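Local coordinates for putative type VI secretion protein (Escherichia coli, PDB 3U66) that probably serves, as the cytoplasmic part of the inner-membrane component TssL (SciP), in the type VI secretion apparatus, at residues Q11-G16 / D61-A66; E106-I111 / R130-G135; R110-L115 / G138-Q143; V151-T156 / F162-D167. One frame throughout, in Å; residues are numbered along the deposited sequence.

In the fold
Contact 1 closes before the others open in this mainly helical domain. It joins helix 7-24 to helix 57-76. Contact 2 joins helix 103-115 to helix 122-133, and its centre is about 12 Å from that of contact 1. Contact 3 starts from the same helix 103-115, shares Arg110 and Ile111 with contact 2, and meets the loop between helices 122-133 and 148-157. Their centres are about 9 Å apart. Contact 4 comes last and folds the chain after helix 148-157 back on that helix, about 20 Å from contact 1 between centres. Contacts 1 and 2 pack helices in the buried interior; 3 and 4 lay loops over the surface of this DotU-family domain.

Contact 1 of 4, residues Q11-G16 / D61-A66; sequences QIFYPG and DIMLYA
Phe13 packs on Met63 and Leu64, on a helical turn closed by the backbone bond from Tyr65 N to Asp61 O (3.0 Å). The contact itself is apolar. The ring of Phe13 reaches across from helix 7-24, and its far end does the touching. Phe13 CE2 lies 3.7 Å from Met63 CB. Phe13 CZ lies 4.0 Å from Leu64 N, so the ring also rests against the helix backbone. On the other flank, Phe13 CE1 meets the methyl Leu64 CD2 at 4.1 Å. The two side chains there cross at about a right angle.

Met63 is a selenomethionine, and it is its CB that meets the ring; the chain beyond bends at chi3 (131°). The residue touches Ala123 and Cys127 of helix 122-133. Leu64 turns to Ala46 and Arg47 of helix 32-52. The two residues thus carry helix 57-76 to different neighbours, while Phe13 meets both. Phe67 adds a second ring beside Phe13. All three touching residues are buried. Helix 7-24 is kinked just past Phe13, where the backbone N of Pro15 and Gly16 makes no bond to the turn before. This is aromatic core packing between helices of a helical bundle.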
# COMPACT_ATOMS: atom_id res chain seq x y z
N GLN A 11 10.53 9.21 5.97
CA GLN A 11 10.42 9.95 7.23
C GLN A 11 8.96 10.34 7.51
O GLN A 11 8.52 10.29 8.66
CB GLN A 11 11.23 11.25 7.11
CG GLN A 11 12.50 11.36 7.93
CD GLN A 11 13.09 12.78 7.88
OE1 GLN A 11 12.45 13.76 7.45
NE2 GLN A 11 14.33 12.91 8.34
N ILE A 12 8.23 10.80 6.46
CA ILE A 12 6.82 11.23 6.51
C ILE A 12 5.89 10.03 6.78
O ILE A 12 4.93 10.16 7.55
CB ILE A 12 6.37 11.94 5.18
CG1 ILE A 12 7.41 12.90 4.55
CG2 ILE A 12 5.01 12.59 5.30
CD1 ILE A 12 7.73 14.22 5.26
N PHE A 13 6.13 8.89 6.10
CA PHE A 13 5.27 7.72 6.21
C PHE A 13 5.62 6.72 7.30
O PHE A 13 4.79 5.87 7.60
CB PHE A 13 5.13 7.02 4.85
CG PHE A 13 4.32 7.77 3.81
CD1 PHE A 13 2.94 7.87 3.92
CD2 PHE A 13 4.94 8.33 2.70
CE1 PHE A 13 2.20 8.56 2.95
CE2 PHE A 13 4.20 9.02 1.73
CZ PHE A 13 2.83 9.13 1.87
N TYR A 14 6.83 6.82 7.91
CA TYR A 14 7.28 5.91 8.99
C TYR A 14 6.26 5.72 10.13
O TYR A 14 5.94 4.57 10.42
CB TYR A 14 8.68 6.27 9.53
CG TYR A 14 9.84 5.63 8.81
CD1 TYR A 14 9.88 4.26 8.57
CD2 TYR A 14 10.96 6.39 8.45
CE1 TYR A 14 10.96 3.67 7.91
CE2 TYR A 14 12.04 5.81 7.79
CZ TYR A 14 12.03 4.45 7.53
OH TYR A 14 13.10 3.87 6.89
N PRO A 15 5.70 6.78 10.77
CA PRO A 15 4.71 6.53 11.84
C PRO A 15 3.51 5.69 11.38
O PRO A 15 3.10 4.76 12.08
CB PRO A 15 4.28 7.95 12.26
CG PRO A 15 5.38 8.83 11.84
CD PRO A 15 5.89 8.23 10.56
N GLY A 16 2.99 6.00 10.18
CA GLY A 16 1.88 5.30 9.57
C GLY A 16 2.23 3.88 9.19
O GLY A 16 1.46 2.95 9.47
N ASP A 61 0.03 12.54 -4.32
CA ASP A 61 -1.21 11.80 -4.50
C ASP A 61 -1.05 10.29 -4.70
O ASP A 61 -1.84 9.55 -4.14
CB ASP A 61 -2.15 12.47 -5.51
CG ASP A 61 -2.73 13.81 -5.04
OD1 ASP A 61 -3.01 13.95 -3.82
OD2 ASP A 61 -2.93 14.70 -5.90
N ILE A 62 -0.03 9.84 -5.46
CA ILE A 62 0.23 8.40 -5.63
C ILE A 62 0.75 7.78 -4.31
O ILE A 62 0.26 6.72 -3.90
CB ILE A 62 1.05 8.01 -6.92
CG1 ILE A 62 1.61 6.57 -6.89
CG2 ILE A 62 2.17 8.96 -7.20
CD1 ILE A 62 0.66 5.45 -6.88
N MSE A 63 1.69 8.46 -3.64
CA MSE A 63 2.23 8.02 -2.35
C MSE A 63 1.13 7.88 -1.28
O MSE A 63 1.08 6.87 -0.59
CB MSE A 63 3.32 8.98 -1.86
CG MSE A 63 4.67 8.71 -2.48
SE MSE A 63 5.85 10.25 -2.25
CE MSE A 63 7.25 9.47 -1.64
N LEU A 64 0.24 8.90 -1.19
CA LEU A 64 -0.88 8.91 -0.25
C LEU A 64 -1.95 7.89 -0.61
O LEU A 64 -2.60 7.36 0.30
CB LEU A 64 -1.47 10.32 -0.15
CG LEU A 64 -0.65 11.33 0.64
CD1 LEU A 64 -0.97 12.75 0.21
CD2 LEU A 64 -0.86 11.17 2.14
N TYR A 65 -2.14 7.62 -1.92
CA TYR A 65 -3.10 6.64 -2.43
C TYR A 65 -2.68 5.24 -1.97
O TYR A 65 -3.48 4.54 -1.36
CB TYR A 65 -3.19 6.70 -3.96
CG TYR A 65 -4.30 5.85 -4.54
CD1 TYR A 65 -4.07 4.54 -4.94
CD2 TYR A 65 -5.58 6.36 -4.70
CE1 TYR A 65 -5.09 3.74 -5.44
CE2 TYR A 65 -6.61 5.58 -5.22
CZ TYR A 65 -6.36 4.27 -5.58
OH TYR A 65 -7.37 3.48 -6.07
N ALA A 66 -1.40 4.87 -2.24
CA ALA A 66 -0.81 3.58 -1.86
C ALA A 66 -0.92 3.37 -0.37
O ALA A 66 -1.29 2.28 0.05
CB ALA A 66 0.64 3.51 -2.31

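Contact 2 of 4, residues E106-I111 / R130-G135; sequences ELWERI and RTLQLG
The Trp108 ring meets Leu132, which comes obliquely to its six-membered part. Leu132 CD2 is 3.7 Å from Trp108 CH2, and Leu132 CD1 is close to the same atom. One face of the indole carries Ile111 CD1, 4.1 Å above the plane and offset toward the rim. Tyr140 meets the indole edge-to-face, and the Phe136 ring adjoins it at a shallower angle. The indole NE1 is satisfied by a hydrogen bond to Thr137 O. That bond would help to set the rotation of the ring, while the leucine packs on its hydrocarbon part.

Beside this pair, Leu107 and Thr131 meet tip to tip, with Leu107 CD2 4.1 Å from Thr131 CG2. The threonine hydroxyl OG1 stands opposite the carbonyl carbon (chi1 -61°) and bonds to Cys127 O in its own helix. Its methyl is left to face Leu107. The hydroxyl therefore stays satisfied inside a buried apolar interface.

Away from the interface, Arg130 NH1 bonds to Gln133 OE1 at 2.9 Å. The bond is nearly straight (163°) and uses a lone pair in the carbonyl plane of the glutamine. It also lies in the guanidinium plane. Arg130 NE makes a salt bridge to Glu10, which ties helix 122-133 to helix 7-24. Past the last turn, Gly135 has a positive phi of 119°. The arrangement is typical of a helical bundle: apolar side chains join helices 103-115 and 122-133, and a Schellman motif closes the second.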
# COMPACT_ATOMS: atom_id res chain seq x y z
N GLU A 106 -7.12 -0.84 -8.70
CA GLU A 106 -6.45 0.25 -9.40
C GLU A 106 -5.07 0.68 -8.92
O GLU A 106 -4.37 1.36 -9.67
CB GLU A 106 -7.38 1.41 -9.81
CG GLU A 106 -8.11 2.11 -8.68
N LEU A 107 -4.62 0.24 -7.71
CA LEU A 107 -3.26 0.54 -7.25
C LEU A 107 -2.24 -0.30 -8.05
O LEU A 107 -1.17 0.19 -8.37
CB LEU A 107 -3.09 0.36 -5.73
CG LEU A 107 -1.69 0.58 -5.13
CD1 LEU A 107 -1.19 2.03 -5.34
CD2 LEU A 107 -1.67 0.23 -3.67
N TRP A 108 -2.62 -1.54 -8.40
CA TRP A 108 -1.82 -2.43 -9.24
C TRP A 108 -1.71 -1.85 -10.64
O TRP A 108 -0.64 -1.89 -11.24
CB TRP A 108 -2.43 -3.85 -9.29
CG TRP A 108 -2.02 -4.69 -8.13
CD1 TRP A 108 -2.82 -5.10 -7.10
CD2 TRP A 108 -0.69 -5.11 -7.79
NE1 TRP A 108 -2.08 -5.79 -6.17
CE2 TRP A 108 -0.77 -5.81 -6.57
CE3 TRP A 108 0.56 -4.96 -8.41
CZ2 TRP A 108 0.36 -6.35 -5.94
CZ3 TRP A 108 1.67 -5.53 -7.81
CH2 TRP A 108 1.56 -6.22 -6.60
N GLU A 109 -2.81 -1.27 -11.15
CA GLU A 109 -2.93 -0.60 -12.44
C GLU A 109 -1.99 0.63 -12.42
O GLU A 109 -1.29 0.89 -13.40
CB GLU A 109 -4.39 -0.16 -12.64
CG GLU A 109 -4.83 0.08 -14.08
CD GLU A 109 -6.28 0.49 -14.26
OE1 GLU A 109 -6.99 0.68 -13.25
OE2 GLU A 109 -6.71 0.62 -15.43
N ARG A 110 -1.94 1.32 -11.27
CA ARG A 110 -1.13 2.50 -11.00
C ARG A 110 0.36 2.18 -10.89
O ARG A 110 1.17 2.99 -11.30
CB ARG A 110 -1.65 3.20 -9.73
CG ARG A 110 -0.98 4.51 -9.39
CD ARG A 110 -1.67 5.75 -9.94
NE ARG A 110 -3.04 5.87 -9.45
CZ ARG A 110 -3.47 6.74 -8.53
NH1 ARG A 110 -2.63 7.61 -7.99
NH2 ARG A 110 -4.74 6.76 -8.17
N ILE A 111 0.72 1.01 -10.35
CA ILE A 111 2.12 0.55 -10.25
C ILE A 111 2.70 0.28 -11.65
O ILE A 111 3.82 0.69 -11.95
CB ILE A 111 2.30 -0.66 -9.27
CG1 ILE A 111 2.06 -0.23 -7.79
CG2 ILE A 111 3.70 -1.32 -9.41
CD1 ILE A 111 1.71 -1.35 -6.82
N ARG A 130 7.43 -0.28 -0.30
CA ARG A 130 7.10 -0.31 1.13
C ARG A 130 5.66 -0.79 1.32
O ARG A 130 5.42 -1.59 2.23
CB ARG A 130 7.34 1.06 1.77
CG ARG A 130 8.07 1.02 3.11
CD ARG A 130 9.50 0.54 2.98
NE ARG A 130 10.43 1.26 3.84
CZ ARG A 130 11.16 0.70 4.80
NH1 ARG A 130 11.05 -0.60 5.06
NH2 ARG A 130 11.99 1.44 5.53
N THR A 131 4.73 -0.35 0.43
CA THR A 131 3.32 -0.73 0.44
C THR A 131 3.19 -2.26 0.29
O THR A 131 2.45 -2.88 1.04
CB THR A 131 2.54 0.08 -0.62
OG1 THR A 131 2.65 1.47 -0.31
CG2 THR A 131 1.08 -0.32 -0.71
N LEU A 132 3.96 -2.85 -0.64
CA LEU A 132 3.97 -4.29 -0.90
C LEU A 132 4.68 -5.08 0.19
O LEU A 132 4.27 -6.21 0.48
CB LEU A 132 4.55 -4.63 -2.28
CG LEU A 132 3.84 -4.09 -3.53
CD1 LEU A 132 4.45 -4.65 -4.77
CD2 LEU A 132 2.35 -4.38 -3.51
N GLN A 133 5.75 -4.50 0.78
CA GLN A 133 6.53 -5.11 1.86
C GLN A 133 5.68 -5.25 3.11
O GLN A 133 5.79 -6.27 3.79
CB GLN A 133 7.78 -4.26 2.16
CG GLN A 133 8.70 -4.83 3.25
CD GLN A 133 9.62 -3.84 3.90
OE1 GLN A 133 9.61 -2.64 3.61
NE2 GLN A 133 10.43 -4.31 4.82
N LEU A 134 4.83 -4.26 3.41
CA LEU A 134 3.99 -4.28 4.62
C LEU A 134 2.76 -5.20 4.55
O LEU A 134 2.06 -5.37 5.55
CB LEU A 134 3.64 -2.87 5.13
CG LEU A 134 4.81 -1.88 5.35
CD1 LEU A 134 4.32 -0.60 5.93
CD2 LEU A 134 5.89 -2.45 6.25
N GLY A 135 2.53 -5.80 3.39
CA GLY A 135 1.45 -6.75 3.20
C GLY A 135 0.36 -6.45 2.21
O GLY A 135 -0.63 -7.18 2.17

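Contact 3 of 4, residues R110-L115 / G138-Q143; sequences RIREQL and GQYRSQ
Two bends, at chi2 (-136°) and chi3 (-42°), swing the Arg112 guanidinium from helix 103-115 toward Tyr140 and Ser142. Tyr140 has CG opposite its backbone N, which sends the ring back toward the arginine. In this helical-bundle domain the irregular loop from helix 122-133 to helix 148-157 passes across helix 103-115. The backbones stay apart, with CA atoms no closer than 10.5 Å (Arg112 to Ser142), and side chains bridge the gap.

The phenol and the arginine cross at about a right angle. Tyr140 OH lies 4.0 Å from Arg112 NH1 and 4.1 Å from Arg112 CD. The guanidinium and ring planes are 71° apart, so the groups do not stack. Arg141 gives its backbone O, 3.9 Å from Arg112 NH1, while its own side chain leads away. These separations are too long for hydrogen bonds. The groups pack at van der Waals range, and any electrostatic attraction is probably slight.

The stronger polar partners lie just beyond: Arg112 NE makes a salt bridge to Glu146 OE1, which would balance its charge, and Ser142 OG is bonded to Asp144 OD2, which may orient the hydroxyl. Tyr140 OH has a weak hydrogen bond to Glu146 O, and Val151 of helix 148-157 touches both Arg112 and Tyr140. Ser142 OG sits over one face of the Arg112 guanidinium, 3.5 Å above its plane and offset toward the rim.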
# COMPACT_ATOMS: atom_id res chain seq x y z
N ARG A 110 -1.94 1.32 -11.27
CA ARG A 110 -1.13 2.50 -11.00
C ARG A 110 0.36 2.18 -10.89
O ARG A 110 1.17 2.99 -11.30
CB ARG A 110 -1.65 3.20 -9.73
CG ARG A 110 -0.98 4.51 -9.39
CD ARG A 110 -1.67 5.75 -9.94
NE ARG A 110 -3.04 5.87 -9.45
CZ ARG A 110 -3.47 6.74 -8.53
NH1 ARG A 110 -2.63 7.61 -7.99
NH2 ARG A 110 -4.74 6.76 -8.17
N ILE A 111 0.72 1.01 -10.35
CA ILE A 111 2.12 0.55 -10.25
C ILE A 111 2.70 0.28 -11.65
O ILE A 111 3.82 0.69 -11.95
CB ILE A 111 2.30 -0.66 -9.27
CG1 ILE A 111 2.06 -0.23 -7.79
CG2 ILE A 111 3.70 -1.32 -9.41
CD1 ILE A 111 1.71 -1.35 -6.82
N ARG A 112 1.88 -0.35 -12.52
CA ARG A 112 2.23 -0.69 -13.90
C ARG A 112 2.47 0.53 -14.77
O ARG A 112 3.44 0.53 -15.54
CB ARG A 112 1.19 -1.61 -14.53
CG ARG A 112 1.01 -2.93 -13.78
CD ARG A 112 0.93 -4.14 -14.69
NE ARG A 112 0.12 -3.92 -15.89
CZ ARG A 112 -1.20 -4.10 -15.95
NH1 ARG A 112 -1.87 -4.50 -14.88
NH2 ARG A 112 -1.85 -3.87 -17.08
N GLU A 113 1.63 1.58 -14.65
CA GLU A 113 1.83 2.81 -15.43
C GLU A 113 3.04 3.62 -14.98
O GLU A 113 3.58 4.40 -15.77
CB GLU A 113 0.55 3.64 -15.65
CG GLU A 113 -0.32 3.83 -14.42
CD GLU A 113 -1.81 3.85 -14.74
OE1 GLU A 113 -2.29 2.93 -15.44
OE2 GLU A 113 -2.50 4.77 -14.25
N GLN A 114 3.50 3.39 -13.74
CA GLN A 114 4.71 4.00 -13.19
C GLN A 114 5.92 3.28 -13.79
O GLN A 114 6.93 3.92 -14.06
CB GLN A 114 4.73 3.91 -11.65
CG GLN A 114 3.87 4.96 -10.95
CD GLN A 114 4.39 6.37 -11.11
OE1 GLN A 114 5.54 6.70 -10.82
NE2 GLN A 114 3.53 7.25 -11.59
N LEU A 115 5.79 1.96 -14.02
CA LEU A 115 6.84 1.13 -14.63
C LEU A 115 7.02 1.41 -16.13
O LEU A 115 8.10 1.17 -16.66
CB LEU A 115 6.60 -0.37 -14.38
CG LEU A 115 6.80 -0.88 -12.94
CD1 LEU A 115 6.49 -2.34 -12.85
CD2 LEU A 115 8.22 -0.62 -12.44
N GLY A 138 -4.13 -6.60 -2.47
CA GLY A 138 -5.15 -6.07 -3.36
C GLY A 138 -5.86 -7.16 -4.13
O GLY A 138 -5.98 -8.30 -3.66
N GLN A 139 -6.36 -6.81 -5.32
CA GLN A 139 -7.02 -7.73 -6.24
C GLN A 139 -6.45 -7.44 -7.63
O GLN A 139 -6.93 -6.57 -8.35
CB GLN A 139 -8.56 -7.57 -6.23
CG GLN A 139 -9.24 -7.79 -4.88
CD GLN A 139 -9.45 -6.49 -4.12
OE1 GLN A 139 -9.93 -5.49 -4.67
NE2 GLN A 139 -9.12 -6.49 -2.84
N TYR A 140 -5.35 -8.13 -7.96
CA TYR A 140 -4.66 -7.98 -9.24
C TYR A 140 -5.45 -8.66 -10.35
O TYR A 140 -5.91 -9.80 -10.20
CB TYR A 140 -3.24 -8.54 -9.16
CG TYR A 140 -2.42 -8.38 -10.43
CD1 TYR A 140 -1.70 -7.22 -10.67
CD2 TYR A 140 -2.30 -9.43 -11.34
CE1 TYR A 140 -0.93 -7.07 -11.83
CE2 TYR A 140 -1.54 -9.29 -12.50
CZ TYR A 140 -0.84 -8.11 -12.74
OH TYR A 140 -0.08 -7.98 -13.88
N ARG A 141 -5.62 -7.93 -11.45
CA ARG A 141 -6.30 -8.36 -12.66
C ARG A 141 -5.46 -7.85 -13.83
O ARG A 141 -4.89 -6.76 -13.75
CB ARG A 141 -7.72 -7.75 -12.78
CG ARG A 141 -8.53 -7.61 -11.49
CD ARG A 141 -9.59 -8.67 -11.35
NE ARG A 141 -9.19 -9.71 -10.40
CZ ARG A 141 -9.68 -9.85 -9.17
NH1 ARG A 141 -10.62 -9.03 -8.73
NH2 ARG A 141 -9.25 -10.83 -8.39
N SER A 142 -5.38 -8.64 -14.92
CA SER A 142 -4.65 -8.28 -16.13
C SER A 142 -5.05 -9.21 -17.26
O SER A 142 -4.58 -10.36 -17.30
CB SER A 142 -3.13 -8.31 -15.93
OG SER A 142 -2.48 -7.65 -17.00
N GLN A 143 -5.92 -8.73 -18.17
CA GLN A 143 -6.36 -9.54 -19.32
C GLN A 143 -5.25 -9.63 -20.37
O GLN A 143 -5.38 -9.13 -21.49
CB GLN A 143 -7.73 -9.08 -19.88
CG GLN A 143 -8.93 -9.36 -18.95
CD GLN A 143 -9.35 -10.82 -18.76
OE1 GLN A 143 -10.50 -11.11 -18.42
NE2 GLN A 143 -8.44 -11.79 -18.90

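Contact 4 of 4, residues V151-T156 / F162-D167; sequences VIRALT and FTFAQD
Thr156 and Thr163 bring the backbones closest, 5.0 Å from CA to CA, where the extended chain 162-167 folds back over helix 148-157. The main side-chain pair is Arg153 and Phe164. Phe164 CG sits between the backbone N and the carbonyl carbon (chi1 74°), which lays the ring over the helix. Arg153 runs beneath one face. Its CG is 3.9 Å from the ring centroid, a CH-pi contact offset toward the rim. The chain then bends at chi3 and carries the charged end farther along the ring. Arg153 CZ lies 4.9 Å from the centroid and 30° off the ring normal, so the cation-pi contact is off-centre. The guanidinium plane is turned 72° from the ring and does not stack flat on it.

Thr156 comes from another direction. Its CG2 is at the ring edge, close to the plane, and 3.8 Å from Phe164 CD2. The same methyl lies 3.7 Å from Phe164 N, so it packs on the backbone as well. Ile152 CG2 adds a loose contact with Phe164 CB, at 4.5 Å.

Phe162 turns the other way, onto Cys129, Arg130 and Gln133 of helix 122-133. Phe164 is exposed and also touches a crystal neighbour, so its pose may owe something to the lattice. The chemistry implies a mostly apolar surface contact between Phe164 and an aliphatic arginine stem and a threonine methyl, to which the arginine charge probably adds a modest attraction.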
# COMPACT_ATOMS: atom_id res chain seq x y z
N VAL A 151 5.35 -8.16 -12.06
CA VAL A 151 5.21 -6.74 -11.71
C VAL A 151 6.06 -6.43 -10.46
O VAL A 151 6.76 -5.41 -10.44
CB VAL A 151 3.73 -6.35 -11.52
CG1 VAL A 151 3.58 -4.92 -11.00
CG2 VAL A 151 2.94 -6.52 -12.81
N ILE A 152 6.04 -7.33 -9.45
CA ILE A 152 6.85 -7.20 -8.23
C ILE A 152 8.35 -7.19 -8.59
O ILE A 152 9.04 -6.24 -8.21
CB ILE A 152 6.48 -8.29 -7.18
CG1 ILE A 152 5.07 -8.06 -6.61
CG2 ILE A 152 7.53 -8.38 -6.06
CD1 ILE A 152 4.45 -9.22 -5.80
N ARG A 153 8.82 -8.19 -9.38
CA ARG A 153 10.21 -8.31 -9.84
C ARG A 153 10.70 -7.07 -10.59
O ARG A 153 11.80 -6.59 -10.32
CB ARG A 153 10.39 -9.55 -10.72
CG ARG A 153 10.61 -10.83 -9.94
CD ARG A 153 10.54 -12.04 -10.85
NE ARG A 153 9.39 -12.89 -10.55
CZ ARG A 153 9.44 -13.95 -9.75
NH1 ARG A 153 10.58 -14.32 -9.19
NH2 ARG A 153 8.35 -14.67 -9.53
N ALA A 154 9.86 -6.54 -11.50
CA ALA A 154 10.15 -5.36 -12.32
C ALA A 154 10.27 -4.10 -11.49
O ALA A 154 11.17 -3.29 -11.74
CB ALA A 154 9.07 -5.19 -13.38
N LEU A 155 9.38 -3.93 -10.49
CA LEU A 155 9.35 -2.78 -9.57
C LEU A 155 10.55 -2.85 -8.64
O LEU A 155 11.20 -1.84 -8.40
CB LEU A 155 8.02 -2.78 -8.78
CG LEU A 155 7.87 -1.81 -7.61
CD1 LEU A 155 7.68 -0.37 -8.08
CD2 LEU A 155 6.73 -2.22 -6.73
N THR A 156 10.85 -4.05 -8.17
CA THR A 156 11.97 -4.40 -7.30
C THR A 156 13.31 -4.06 -7.98
O THR A 156 14.19 -3.50 -7.32
CB THR A 156 11.79 -5.87 -6.84
OG1 THR A 156 11.27 -5.90 -5.51
CG2 THR A 156 13.02 -6.73 -6.98
N PHE A 162 15.44 -2.15 -2.47
CA PHE A 162 14.52 -3.27 -2.42
C PHE A 162 14.82 -4.38 -3.38
O PHE A 162 15.37 -4.16 -4.46
CB PHE A 162 13.08 -2.77 -2.62
CG PHE A 162 12.55 -1.91 -1.50
CD1 PHE A 162 12.74 -0.53 -1.52
CD2 PHE A 162 11.88 -2.47 -0.43
CE1 PHE A 162 12.28 0.26 -0.47
CE2 PHE A 162 11.40 -1.68 0.61
CZ PHE A 162 11.62 -0.32 0.59
N THR A 163 14.41 -5.58 -2.98
CA THR A 163 14.53 -6.81 -3.76
C THR A 163 13.36 -7.74 -3.43
O THR A 163 12.48 -7.37 -2.65
CB THR A 163 15.94 -7.46 -3.66
OG1 THR A 163 16.05 -8.49 -4.66
CG2 THR A 163 16.27 -8.02 -2.26
N PHE A 164 13.33 -8.93 -4.03
CA PHE A 164 12.27 -9.89 -3.77
C PHE A 164 12.87 -11.13 -3.13
O PHE A 164 14.04 -11.46 -3.37
CB PHE A 164 11.49 -10.22 -5.06
CG PHE A 164 12.22 -11.10 -6.05
CD1 PHE A 164 12.04 -12.48 -6.04
CD2 PHE A 164 13.09 -10.56 -6.99
CE1 PHE A 164 12.73 -13.30 -6.93
CE2 PHE A 164 13.77 -11.38 -7.89
CZ PHE A 164 13.59 -12.75 -7.86
N ALA A 165 12.07 -11.82 -2.31
CA ALA A 165 12.48 -13.06 -1.66
C ALA A 165 11.29 -13.98 -1.53
O ALA A 165 10.20 -13.54 -1.15
CB ALA A 165 13.11 -12.79 -0.29
N GLN A 166 11.48 -15.25 -1.90
CA GLN A 166 10.45 -16.27 -1.86
C GLN A 166 10.73 -17.27 -0.75
O GLN A 166 11.89 -17.64 -0.54
CB GLN A 166 10.39 -16.99 -3.21
CG GLN A 166 9.00 -17.48 -3.58
CD GLN A 166 8.91 -17.98 -5.01
OE1 GLN A 166 9.86 -18.56 -5.56
NE2 GLN A 166 7.76 -17.82 -5.62
N ASP A 167 9.69 -17.69 -0.03
CA ASP A 167 9.82 -18.71 1.00
C ASP A 167 9.91 -20.07 0.28
O ASP A 167 9.43 -20.20 -0.84
CB ASP A 167 8.60 -18.70 1.95
CG ASP A 167 8.54 -17.55 2.95
OD1 ASP A 167 9.53 -17.37 3.70
OD2 ASP A 167 7.48 -16.89 3.02